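PDB 4MBU: similar to N-acetyltransferase from Staphylococcus aureus subsp. aureus, which probably transfers the acetyl group of acetyl-coenzyme A to an amine acceptor, as other Gcn5-related N-acetyltransferases do. Local coordinates for residues A[13-18]-A[62-67]; A[21-24]-A[28-31]; A[101-106]-A[136-141]. One frame throughout, in Å; residues are numbered along the deposited sequence.

Contact 1: residues A[13-18]-A[62-67]; sequences LNAILA and GSVLGF
Ala15 faces Val64 with their CA atoms 6.2 Å apart, and Ile16 comes almost as near to Phe67, so two successive residues of the helical segment 13-18 meet Val64 and Phe67, three positions apart on the strand segment 62-67. No hydrogen bond passes between them; two apolar side-chain pairs carry the join. In the first, Ala15 CB presses against the branch point of Val64, 3.8 Å from Val64 CB. The second pair is a CH-pi contact: Ile16 CG2 stands over the centre of the Phe67 ring, 3.6 Å from the centroid and only 12° off the normal, while Ile16 CG1 leans on the inner end of the same ring at Phe67 CG. Phe67 presents this face because its CG sits between the backbone N and the carbonyl carbon (chi1 80°), and the two side chains cross at about a right angle. Between the pairs, Leu65 and Gly66 both face Phe58 in a classic beta bulge. Val57 of the adjoining strand touches Ile16, Val64 and Phe67 and adds to the apolar patch. A helix laid on the central sheet through such a patch is how the first helix packs in the GNAT fold.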
ATOM      1  N   LEU A  13      16.434 -14.810  27.749  1.00 22.52           N
ATOM      2  CA  LEU A  13      15.977 -13.424  27.890  1.00 22.61           C
ATOM      3  C   LEU A  13      17.053 -12.364  27.613  1.00 23.25           C
ATOM      4  O   LEU A  13      16.807 -11.379  26.898  1.00 23.68           O
ATOM      5  CB  LEU A  13      15.293 -13.207  29.248  1.00 19.43           C
ATOM      6  CG  LEU A  13      13.964 -13.958  29.396  1.00 20.78           C
ATOM      7  CD1 LEU A  13      13.325 -13.702  30.743  1.00 22.75           C
ATOM      8  CD2 LEU A  13      12.979 -13.581  28.290  1.00 18.26           C
ATOM      9  N   ASN A  14      18.255 -12.575  28.136  1.00 24.44           N
ATOM     10  CA  ASN A  14      19.326 -11.611  27.906  1.00 26.83           C
ATOM     11  C   ASN A  14      19.548 -11.404  26.413  1.00 24.02           C
ATOM     12  O   ASN A  14      19.533 -10.260  25.938  1.00 22.31           O
ATOM     13  CB  ASN A  14      20.610 -12.025  28.621  1.00 30.37           C
ATOM     14  CG  ASN A  14      20.539 -11.776  30.113  1.00 37.41           C
ATOM     15  OD1 ASN A  14      20.295 -12.692  30.895  1.00 43.56           O
ATOM     16  ND2 ASN A  14      20.735 -10.525  30.513  1.00 39.90           N
ATOM     17  N   ALA A  15      19.664 -12.510  25.671  1.00 18.20           N
ATOM     18  CA  ALA A  15      19.847 -12.431  24.218  1.00 15.88           C
ATOM     19  C   ALA A  15      18.664 -11.680  23.631  1.00 13.83           C
ATOM     20  O   ALA A  15      18.828 -10.707  22.877  1.00 18.24           O
ATOM     21  CB  ALA A  15      19.943 -13.824  23.622  1.00 17.23           C
ATOM     22  N   ILE A  16      17.465 -12.086  24.049  1.00 16.85           N
ATOM     23  CA  ILE A  16      16.245 -11.466  23.542  1.00 19.99           C
ATOM     24  C   ILE A  16      16.323  -9.972  23.824  1.00 20.09           C
ATOM     25  O   ILE A  16      16.131  -9.149  22.914  1.00 18.16           O
ATOM     26  CB  ILE A  16      14.968 -12.123  24.139  1.00 18.13           C
ATOM     27  CG1 ILE A  16      14.702 -13.463  23.435  1.00 15.37           C
ATOM     28  CG2 ILE A  16      13.753 -11.203  24.006  1.00 15.45           C
ATOM     29  CD1 ILE A  16      13.673 -14.357  24.123  1.00 10.57           C
ATOM     30  N   LEU A  17      16.700  -9.624  25.053  1.00 22.97           N
ATOM     31  CA  LEU A  17      16.739  -8.214  25.440  1.00 22.89           C
ATOM     32  C   LEU A  17      17.621  -7.441  24.465  1.00 23.99           C
ATOM     33  O   LEU A  17      17.199  -6.413  23.918  1.00 25.98           O
ATOM     34  CB  LEU A  17      17.233  -8.046  26.880  1.00 23.46           C
ATOM     35  CG  LEU A  17      17.261  -6.615  27.434  1.00 22.94           C
ATOM     36  CD1 LEU A  17      15.882  -6.024  27.476  1.00 18.66           C
ATOM     37  CD2 LEU A  17      17.881  -6.576  28.817  1.00 24.44           C
ATOM     38  N   ALA A  18      18.805  -7.983  24.184  1.00 25.23           N
ATOM     39  CA  ALA A  18      19.765  -7.254  23.362  1.00 26.33           C
ATOM     40  C   ALA A  18      19.116  -6.956  22.027  1.00 22.22           C
ATOM     41  O   ALA A  18      19.083  -5.795  21.581  1.00 25.64           O
ATOM     42  CB  ALA A  18      21.043  -8.058  23.176  1.00 24.58           C
ATOM     43  N   GLY A  62      24.266 -22.351  19.237  1.00 12.09           N
ATOM     44  CA  GLY A  62      24.214 -21.981  20.637  1.00 15.74           C
ATOM     45  C   GLY A  62      23.787 -20.543  20.859  1.00 22.90           C
ATOM     46  O   GLY A  62      23.737 -20.079  21.999  1.00 26.53           O
ATOM     47  N   SER A  63      23.475 -19.836  19.775  1.00 21.00           N
ATOM     48  CA  SER A  63      23.118 -18.423  19.864  1.00 21.78           C
ATOM     49  C   SER A  63      21.694 -18.124  19.398  1.00 17.58           C
ATOM     50  O   SER A  63      21.284 -18.528  18.309  1.00 20.87           O
ATOM     51  CB  SER A  63      24.120 -17.567  19.083  1.00 28.46           C
ATOM     52  OG  SER A  63      25.357 -17.483  19.771  1.00 29.28           O
ATOM     53  N   VAL A  64      20.952 -17.403  20.235  1.00 18.27           N
ATOM     54  CA  VAL A  64      19.626 -16.908  19.878  1.00 17.70           C
ATOM     55  C   VAL A  64      19.746 -15.744  18.881  1.00 17.77           C
ATOM     56  O   VAL A  64      20.181 -14.644  19.240  1.00 20.39           O
ATOM     57  CB  VAL A  64      18.844 -16.453  21.130  1.00 20.36           C
ATOM     58  CG1 VAL A  64      17.559 -15.705  20.740  1.00 18.47           C
ATOM     59  CG2 VAL A  64      18.523 -17.648  22.031  1.00 22.75           C
ATOM     60  N   LEU A  65      19.348 -15.990  17.634  1.00 13.21           N
ATOM     61  CA  LEU A  65      19.484 -14.987  16.579  1.00 14.34           C
ATOM     62  C   LEU A  65      18.154 -14.332  16.253  1.00 18.37           C
ATOM     63  O   LEU A  65      18.103 -13.368  15.478  1.00 12.15           O
ATOM     64  CB  LEU A  65      20.078 -15.603  15.308  1.00 14.78           C
ATOM     65  CG  LEU A  65      21.438 -16.295  15.484  1.00 20.41           C
ATOM     66  CD1 LEU A  65      21.977 -16.799  14.148  1.00 24.02           C
ATOM     67  CD2 LEU A  65      22.453 -15.372  16.156  1.00 17.61           C
ATOM     68  N   GLY A  66      17.066 -14.861  16.804  1.00 16.16           N
ATOM     69  CA  GLY A  66      15.803 -14.166  16.589  1.00 17.41           C
ATOM     70  C   GLY A  66      14.726 -14.617  17.542  1.00 16.30           C
ATOM     71  O   GLY A  66      14.845 -15.693  18.130  1.00 15.17           O
ATOM     72  N   PHE A  67      13.682 -13.807  17.706  1.00 12.93           N
ATOM     73  CA  PHE A  67      12.533 -14.229  18.512  1.00 11.32           C
ATOM     74  C   PHE A  67      11.229 -13.674  17.966  1.00 14.00           C
ATOM     75  O   PHE A  67      11.241 -12.767  17.139  1.00 12.32           O
ATOM     76  CB  PHE A  67      12.722 -13.905  20.001  1.00 13.55           C
ATOM     77  CG  PHE A  67      12.429 -12.482  20.368  1.00 13.63           C
ATOM     78  CD1 PHE A  67      13.403 -11.498  20.228  1.00 13.45           C
ATOM     79  CD2 PHE A  67      11.189 -12.131  20.901  1.00 13.79           C
ATOM     80  CE1 PHE A  67      13.131 -10.170  20.590  1.00 15.78           C
ATOM     81  CE2 PHE A  67      10.914 -10.815  21.269  1.00 16.37           C
ATOM     82  CZ  PHE A  67      11.883  -9.832  21.109  1.00 13.12           C
TER

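Contact 2: residues A[21-24]-A[28-31]; sequences NDAI and TAVY
Ala23 and Ile24 meet Val30 in a short-range apolar contact, made where the chain leaves helix 13-26 and doubles back along the helix's last turn. The returning segment, 28-31, has no regular secondary structure and belongs to the loop that leads to helix 38-50. Only three residues separate the two segments, and the CA atoms of Ile24 and Val30 come within 5.5 Å. Val30 is the wedge. Its CB points toward the helix, and its two methyls divide the work: Val30 CG2 lies 3.9 Å from Ala23 CB, and Val30 CG1 lies 3.8 Å from the methylene carbon Ile24 CG1. The valine places CG1 anti to the backbone N (chi1 -171°) and CG2 beside that nitrogen, which spreads the fork over both helix residues. Ile24 offers the side of its longer branch, since Ile24 CG1 packs against Val30 CB as well as against the methyl. Ala29 adds a looser touch, its CB 4.5 Å from Ala23 CB. In the GNAT fold this is the connection between the first two helices, a region that in many relatives borders the acceptor-substrate site and probably does so here. Although no hydrogen bond runs directly between the segments, polar bridges span them: Lys150 NZ, from strand 139-150, bonds to the carbonyl oxygens of both Ile24 and Val30, and Thr27 OG1 bonds to Ala23 O and to Ala29 N. Tyr31 turns its side chain away from the helix, hydrogen-bonds through OH to Asp123 OD1, and meets the ring of Tyr79 of a second subunit.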
ATOM      1  N   ASN A  21      16.511  -4.310  22.280  1.00 16.12           N
ATOM      2  CA  ASN A  21      17.037  -2.973  22.532  1.00 20.85           C
ATOM      3  C   ASN A  21      17.743  -2.407  21.310  1.00 19.58           C
ATOM      4  O   ASN A  21      17.679  -1.200  21.068  1.00 16.20           O
ATOM      5  CB  ASN A  21      17.940  -2.937  23.769  1.00 24.43           C
ATOM      6  CG  ASN A  21      17.149  -2.854  25.055  1.00 23.68           C
ATOM      7  OD1 ASN A  21      15.983  -2.450  25.052  1.00 22.80           O
ATOM      8  ND2 ASN A  21      17.782  -3.226  26.169  1.00 20.00           N
ATOM      9  N   ASP A  22      18.370  -3.279  20.517  1.00 20.30           N
ATOM     10  CA  ASP A  22      19.029  -2.812  19.303  1.00 22.51           C
ATOM     11  C   ASP A  22      17.949  -2.174  18.432  1.00 18.11           C
ATOM     12  O   ASP A  22      18.105  -1.056  17.920  1.00 18.03           O
ATOM     13  CB  ASP A  22      19.698  -3.978  18.574  1.00 34.50           C
ATOM     14  CG  ASP A  22      20.953  -3.560  17.825  1.00 47.07           C
ATOM     15  OD1 ASP A  22      21.754  -2.783  18.388  1.00 51.84           O
ATOM     16  OD2 ASP A  22      21.145  -4.014  16.676  1.00 52.03           O
ATOM     17  N   ALA A  23      16.813  -2.860  18.349  1.00 13.80           N
ATOM     18  CA  ALA A  23      15.724  -2.406  17.503  1.00 18.07           C
ATOM     19  C   ALA A  23      15.195  -1.074  18.023  1.00 18.95           C
ATOM     20  O   ALA A  23      14.789  -0.202  17.239  1.00 16.37           O
ATOM     21  CB  ALA A  23      14.629  -3.458  17.449  1.00  9.19           C
ATOM     22  N   ILE A  24      15.233  -0.893  19.342  1.00 15.66           N
ATOM     23  CA  ILE A  24      14.708   0.343  19.908  1.00 16.48           C
ATOM     24  C   ILE A  24      15.659   1.468  19.553  1.00 19.31           C
ATOM     25  O   ILE A  24      15.230   2.566  19.177  1.00 20.42           O
ATOM     26  CB  ILE A  24      14.542   0.255  21.428  1.00 16.68           C
ATOM     27  CG1 ILE A  24      13.263  -0.503  21.772  1.00 18.38           C
ATOM     28  CG2 ILE A  24      14.491   1.635  22.053  1.00 14.27           C
ATOM     29  CD1 ILE A  24      13.160  -0.829  23.258  1.00 18.11           C
ATOM     30  N   THR A  28      12.745   1.867  13.577  1.00 16.23           N
ATOM     31  CA  THR A  28      11.362   2.181  13.887  1.00 19.39           C
ATOM     32  C   THR A  28      10.548   0.900  14.065  1.00 22.31           C
ATOM     33  O   THR A  28       9.324   0.922  13.992  1.00 18.02           O
ATOM     34  CB  THR A  28      10.741   2.970  12.750  1.00 19.01           C
ATOM     35  OG1 THR A  28      10.849   2.201  11.550  1.00 25.71           O
ATOM     36  CG2 THR A  28      11.471   4.288  12.560  1.00 16.87           C
ATOM     37  N   ALA A  29      11.237  -0.218  14.270  1.00 18.62           N
ATOM     38  CA  ALA A  29      10.565  -1.500  14.444  1.00 17.63           C
ATOM     39  C   ALA A  29       9.835  -1.564  15.794  1.00 20.57           C
ATOM     40  O   ALA A  29       8.902  -2.347  15.970  1.00 20.48           O
ATOM     41  CB  ALA A  29      11.565  -2.642  14.321  1.00 17.68           C
ATOM     42  N   VAL A  30      10.280  -0.741  16.742  1.00 15.18           N
ATOM     43  CA  VAL A  30       9.627  -0.605  18.041  1.00 16.40           C
ATOM     44  C   VAL A  30       9.356   0.879  18.266  1.00 15.93           C
ATOM     45  O   VAL A  30      10.297   1.684  18.274  1.00 12.76           O
ATOM     46  CB  VAL A  30      10.531  -1.112  19.183  1.00 19.57           C
ATOM     47  CG1 VAL A  30       9.750  -1.170  20.491  1.00 22.20           C
ATOM     48  CG2 VAL A  30      11.094  -2.492  18.863  1.00 15.64           C
ATOM     49  N   TYR A  31       8.084   1.252  18.425  1.00 13.74           N
ATOM     50  CA  TYR A  31       7.730   2.650  18.679  1.00 13.65           C
ATOM     51  C   TYR A  31       8.033   3.018  20.147  1.00 15.36           C
ATOM     52  O   TYR A  31       7.162   3.477  20.893  1.00 18.51           O
ATOM     53  CB  TYR A  31       6.259   2.937  18.328  1.00  9.52           C
ATOM     54  CG  TYR A  31       5.939   3.084  16.836  1.00  8.98           C
ATOM     55  CD1 TYR A  31       6.751   2.509  15.862  1.00 12.35           C
ATOM     56  CD2 TYR A  31       4.825   3.810  16.408  1.00 11.15           C
ATOM     57  CE1 TYR A  31       6.455   2.641  14.503  1.00 10.01           C
ATOM     58  CE2 TYR A  31       4.516   3.941  15.041  1.00 10.67           C
ATOM     59  CZ  TYR A  31       5.343   3.350  14.103  1.00 13.37           C
ATOM     60  OH  TYR A  31       5.072   3.462  12.748  1.00 14.71           O
TER

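Contact 3: residues A[101-106]-A[136-141]; sequences QLLQRL and FNFKHA
Leu103 of helix 98-112 reaches across to Phe136 and Phe138, where a Schellman motif ends helix 127-135: Asn137, with positive phi, is its C-prime residue, and Phe138 N bonds to His133 O. In GNAT terms the contact links the helix that follows strand 82-89 to the connection into strand 139-150. Leu103 CB points toward the aromatic pair without touching it. Leu103 CG, set anti to the backbone N (chi1 177°), carries the side chain on until it lies over the centre of the Phe136 ring, a CH-pi contact with the centroid 4.2 Å below it and the approach nearly perpendicular. There the leucine forks. Leu103 CD2 stays with Phe136, 3.5 Å from Phe136 CD2 and near Phe136 CG, whereas Leu103 CD1 turns to the neighbouring phenylalanine and comes 4.2 Å from Phe138 CZ. One leucine thus spans two aromatic rings, running antiparallel to both side chains. Leu103 also touches His85 and Ile87 of strand 82-89, and Phe138 meets His133 edge-to-face. The next helix residue, Gln104, approaches the Phe136 ring obliquely: its amide leads away, but Gln104 CB lies 4.0 Å from Phe136 CE1.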
ATOM      1  N   GLN A 101      11.024 -18.180   8.875  1.00 18.43           N
ATOM      2  CA  GLN A 101      10.813 -19.385   9.682  1.00 22.79           C
ATOM      3  C   GLN A 101      10.022 -19.094  10.961  1.00 19.41           C
ATOM      4  O   GLN A 101       9.154 -19.892  11.384  1.00 18.42           O
ATOM      5  CB  GLN A 101      12.155 -20.055  10.013  1.00 22.43           C
ATOM      6  CG  GLN A 101      12.855 -20.683   8.798  1.00 23.01           C
ATOM      7  CD  GLN A 101      14.120 -21.448   9.177  1.00 28.08           C
ATOM      8  OE1 GLN A 101      14.111 -22.298  10.071  1.00 30.65           O
ATOM      9  NE2 GLN A 101      15.215 -21.130   8.508  1.00 30.82           N
ATOM     10  N   LEU A 102      10.321 -17.950  11.574  1.00 14.29           N
ATOM     11  CA  LEU A 102       9.577 -17.533  12.757  1.00 13.77           C
ATOM     12  C   LEU A 102       8.106 -17.276  12.420  1.00 13.84           C
ATOM     13  O   LEU A 102       7.220 -17.757  13.116  1.00 15.22           O
ATOM     14  CB  LEU A 102      10.232 -16.314  13.417  1.00 11.62           C
ATOM     15  CG  LEU A 102      11.505 -16.681  14.187  1.00 11.11           C
ATOM     16  CD1 LEU A 102      12.298 -15.461  14.540  1.00  9.39           C
ATOM     17  CD2 LEU A 102      11.142 -17.434  15.447  1.00  9.38           C
ATOM     18  N   LEU A 103       7.845 -16.544  11.340  1.00 14.25           N
ATOM     19  CA  LEU A 103       6.471 -16.245  10.943  1.00 13.55           C
ATOM     20  C   LEU A 103       5.713 -17.529  10.653  1.00  9.86           C
ATOM     21  O   LEU A 103       4.562 -17.690  11.055  1.00 11.16           O
ATOM     22  CB  LEU A 103       6.444 -15.333   9.710  1.00 11.45           C
ATOM     23  CG  LEU A 103       5.045 -15.030   9.183  1.00 11.16           C
ATOM     24  CD1 LEU A 103       4.129 -14.522  10.299  1.00  5.99           C
ATOM     25  CD2 LEU A 103       5.125 -14.001   8.056  1.00 14.57           C
ATOM     26  N   GLN A 104       6.364 -18.439   9.945  1.00 10.06           N
ATOM     27  CA  GLN A 104       5.762 -19.740   9.650  1.00 15.14           C
ATOM     28  C   GLN A 104       5.332 -20.430  10.946  1.00 14.94           C
ATOM     29  O   GLN A 104       4.192 -20.918  11.070  1.00 14.91           O
ATOM     30  CB  GLN A 104       6.775 -20.592   8.882  1.00 21.66           C
ATOM     31  CG  GLN A 104       6.299 -21.976   8.509  1.00 33.47           C
ATOM     32  CD  GLN A 104       7.368 -22.756   7.765  1.00 41.70           C
ATOM     33  OE1 GLN A 104       8.567 -22.574   8.002  1.00 43.93           O
ATOM     34  NE2 GLN A 104       6.941 -23.624   6.855  1.00 43.34           N
ATOM     35  N   ARG A 105       6.233 -20.441  11.927  1.00 14.40           N
ATOM     36  CA  ARG A 105       5.925 -21.084  13.205  1.00 10.34           C
ATOM     37  C   ARG A 105       4.780 -20.383  13.954  1.00 12.79           C
ATOM     38  O   ARG A 105       3.885 -21.038  14.508  1.00 17.07           O
ATOM     39  CB  ARG A 105       7.194 -21.172  14.064  1.00 10.25           C
ATOM     40  CG  ARG A 105       7.012 -21.888  15.393  1.00 18.46           C
ATOM     41  CD  ARG A 105       6.687 -23.371  15.205  1.00 23.95           C
ATOM     42  NE  ARG A 105       6.468 -24.035  16.490  1.00 27.84           N
ATOM     43  CZ  ARG A 105       5.296 -24.077  17.121  1.00 32.56           C
ATOM     44  NH1 ARG A 105       4.224 -23.495  16.588  1.00 30.57           N
ATOM     45  NH2 ARG A 105       5.192 -24.699  18.294  1.00 35.92           N
ATOM     46  N   LEU A 106       4.794 -19.052  13.935  1.00 10.93           N
ATOM     47  CA  LEU A 106       3.704 -18.258  14.513  1.00 14.86           C
ATOM     48  C   LEU A 106       2.370 -18.627  13.892  1.00 13.09           C
ATOM     49  O   LEU A 106       1.386 -18.826  14.604  1.00 16.17           O
ATOM     50  CB  LEU A 106       3.937 -16.755  14.312  1.00 12.00           C
ATOM     51  CG  LEU A 106       5.025 -16.089  15.153  1.00 12.41           C
ATOM     52  CD1 LEU A 106       5.222 -14.621  14.706  1.00 12.90           C
ATOM     53  CD2 LEU A 106       4.682 -16.171  16.639  1.00  7.94           C
ATOM     54  N   PHE A 136       3.576 -14.507   2.700  1.00 14.89           N
ATOM     55  CA  PHE A 136       2.706 -15.417   3.448  1.00 11.91           C
ATOM     56  C   PHE A 136       1.229 -15.055   3.296  1.00 11.87           C
ATOM     57  O   PHE A 136       0.396 -15.465   4.107  1.00 12.67           O
ATOM     58  CB  PHE A 136       3.101 -15.433   4.930  1.00 12.00           C
ATOM     59  CG  PHE A 136       4.321 -16.267   5.217  1.00 18.76           C
ATOM     60  CD1 PHE A 136       4.192 -17.585   5.623  1.00 22.99           C
ATOM     61  CD2 PHE A 136       5.593 -15.744   5.051  1.00 17.60           C
ATOM     62  CE1 PHE A 136       5.311 -18.359   5.874  1.00 24.17           C
ATOM     63  CE2 PHE A 136       6.710 -16.513   5.302  1.00 20.54           C
ATOM     64  CZ  PHE A 136       6.568 -17.821   5.716  1.00 20.19           C
ATOM     65  N   ASN A 137       0.920 -14.267   2.268  1.00 10.10           N
ATOM     66  CA  ASN A 137      -0.462 -13.938   1.919  1.00 10.77           C
ATOM     67  C   ASN A 137      -1.223 -13.064   2.934  1.00 13.25           C
ATOM     68  O   ASN A 137      -2.453 -13.144   3.041  1.00 13.74           O
ATOM     69  CB  ASN A 137      -1.231 -15.220   1.580  1.00 15.85           C
ATOM     70  CG  ASN A 137      -0.582 -15.995   0.440  1.00 30.40           C
ATOM     71  OD1 ASN A 137      -0.233 -15.418  -0.600  1.00 36.94           O
ATOM     72  ND2 ASN A 137      -0.398 -17.303   0.637  1.00 27.25           N
ATOM     73  N   PHE A 138      -0.489 -12.238   3.679  1.00 10.80           N
ATOM     74  CA  PHE A 138      -1.113 -11.150   4.429  1.00 14.29           C
ATOM     75  C   PHE A 138      -1.590 -10.112   3.417  1.00 11.89           C
ATOM     76  O   PHE A 138      -0.915  -9.892   2.408  1.00 11.94           O
ATOM     77  CB  PHE A 138      -0.101 -10.504   5.378  1.00  9.18           C
ATOM     78  CG  PHE A 138       0.131 -11.277   6.646  1.00  7.93           C
ATOM     79  CD1 PHE A 138       0.773 -12.512   6.621  1.00  6.96           C
ATOM     80  CD2 PHE A 138      -0.259 -10.751   7.875  1.00  8.55           C
ATOM     81  CE1 PHE A 138       1.000 -13.211   7.798  1.00  8.71           C
ATOM     82  CE2 PHE A 138      -0.032 -11.446   9.053  1.00  9.42           C
ATOM     83  CZ  PHE A 138       0.592 -12.678   9.016  1.00  8.43           C
ATOM     84  N   LYS A 139      -2.750  -9.501   3.664  1.00 10.73           N
ATOM     85  CA  LYS A 139      -3.253  -8.401   2.830  1.00 12.33           C
ATOM     86  C   LYS A 139      -3.067  -7.059   3.532  1.00 10.01           C
ATOM     87  O   LYS A 139      -3.365  -6.921   4.726  1.00  7.54           O
ATOM     88  CB  LYS A 139      -4.759  -8.568   2.568  1.00 17.57           C
ATOM     89  CG  LYS A 139      -5.180  -9.955   2.123  1.00 24.82           C
ATOM     90  CD  LYS A 139      -4.533 -10.301   0.814  1.00 30.41           C
ATOM     91  CE  LYS A 139      -5.143 -11.555   0.213  1.00 36.34           C
ATOM     92  NZ  LYS A 139      -4.390 -11.917  -1.024  1.00 40.41           N
ATOM     93  N   HIS A 140      -2.606  -6.052   2.800  1.00  9.17           N
ATOM     94  CA  HIS A 140      -2.526  -4.709   3.370  1.00  9.64           C
ATOM     95  C   HIS A 140      -3.948  -4.216   3.636  1.00 11.83           C
ATOM     96  O   HIS A 140      -4.754  -4.061   2.706  1.00  6.84           O
ATOM     97  CB  HIS A 140      -1.802  -3.761   2.426  1.00  3.92           C
ATOM     98  CG  HIS A 140      -1.497  -2.423   3.022  1.00  7.70           C
ATOM     99  ND1 HIS A 140      -1.085  -1.347   2.273  1.00  3.94           N
ATOM    100  CD2 HIS A 140      -1.553  -1.993   4.307  1.00  3.91           C
ATOM    101  CE1 HIS A 140      -0.903  -0.303   3.058  1.00  6.66           C
ATOM    102  NE2 HIS A 140      -1.176  -0.659   4.294  1.00 11.11           N
ATOM    103  N   ALA A 141      -4.257  -3.983   4.909  1.00 11.12           N
ATOM    104  CA  ALA A 141      -5.622  -3.640   5.315  1.00  9.04           C
ATOM    105  C   ALA A 141      -5.783  -2.143   5.513  1.00 15.78           C
ATOM    106  O   ALA A 141      -6.903  -1.635   5.551  1.00 20.76           O
ATOM    107  CB  ALA A 141      -6.012  -4.393   6.590  1.00  4.98           C
TER

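In the fold
From the N terminus, helix 13-26 supplies the first half of two contacts. Contact 2 closes first, a short return from residues 21-24 to 28-31, and falls within the longer loop that contact 1 completes when the chain, after helix 38-50 and strand 55-60, returns as strand 63-72. Contact 3 follows in series: from helix 98-112 the chain traverses strand 117-123 and helix 127-135 before residues 136-138 return to it, tying that helix to the end of helix 127-135. No loops cross. Contacts 1 and 3 lie on opposite sides of the chain's centre yet reach the same sheet, and Leu102 CD1 packs 3.8 Å from Phe67 N. Contacts 2 and 3 remain about 11 Å apart at their nearest atoms.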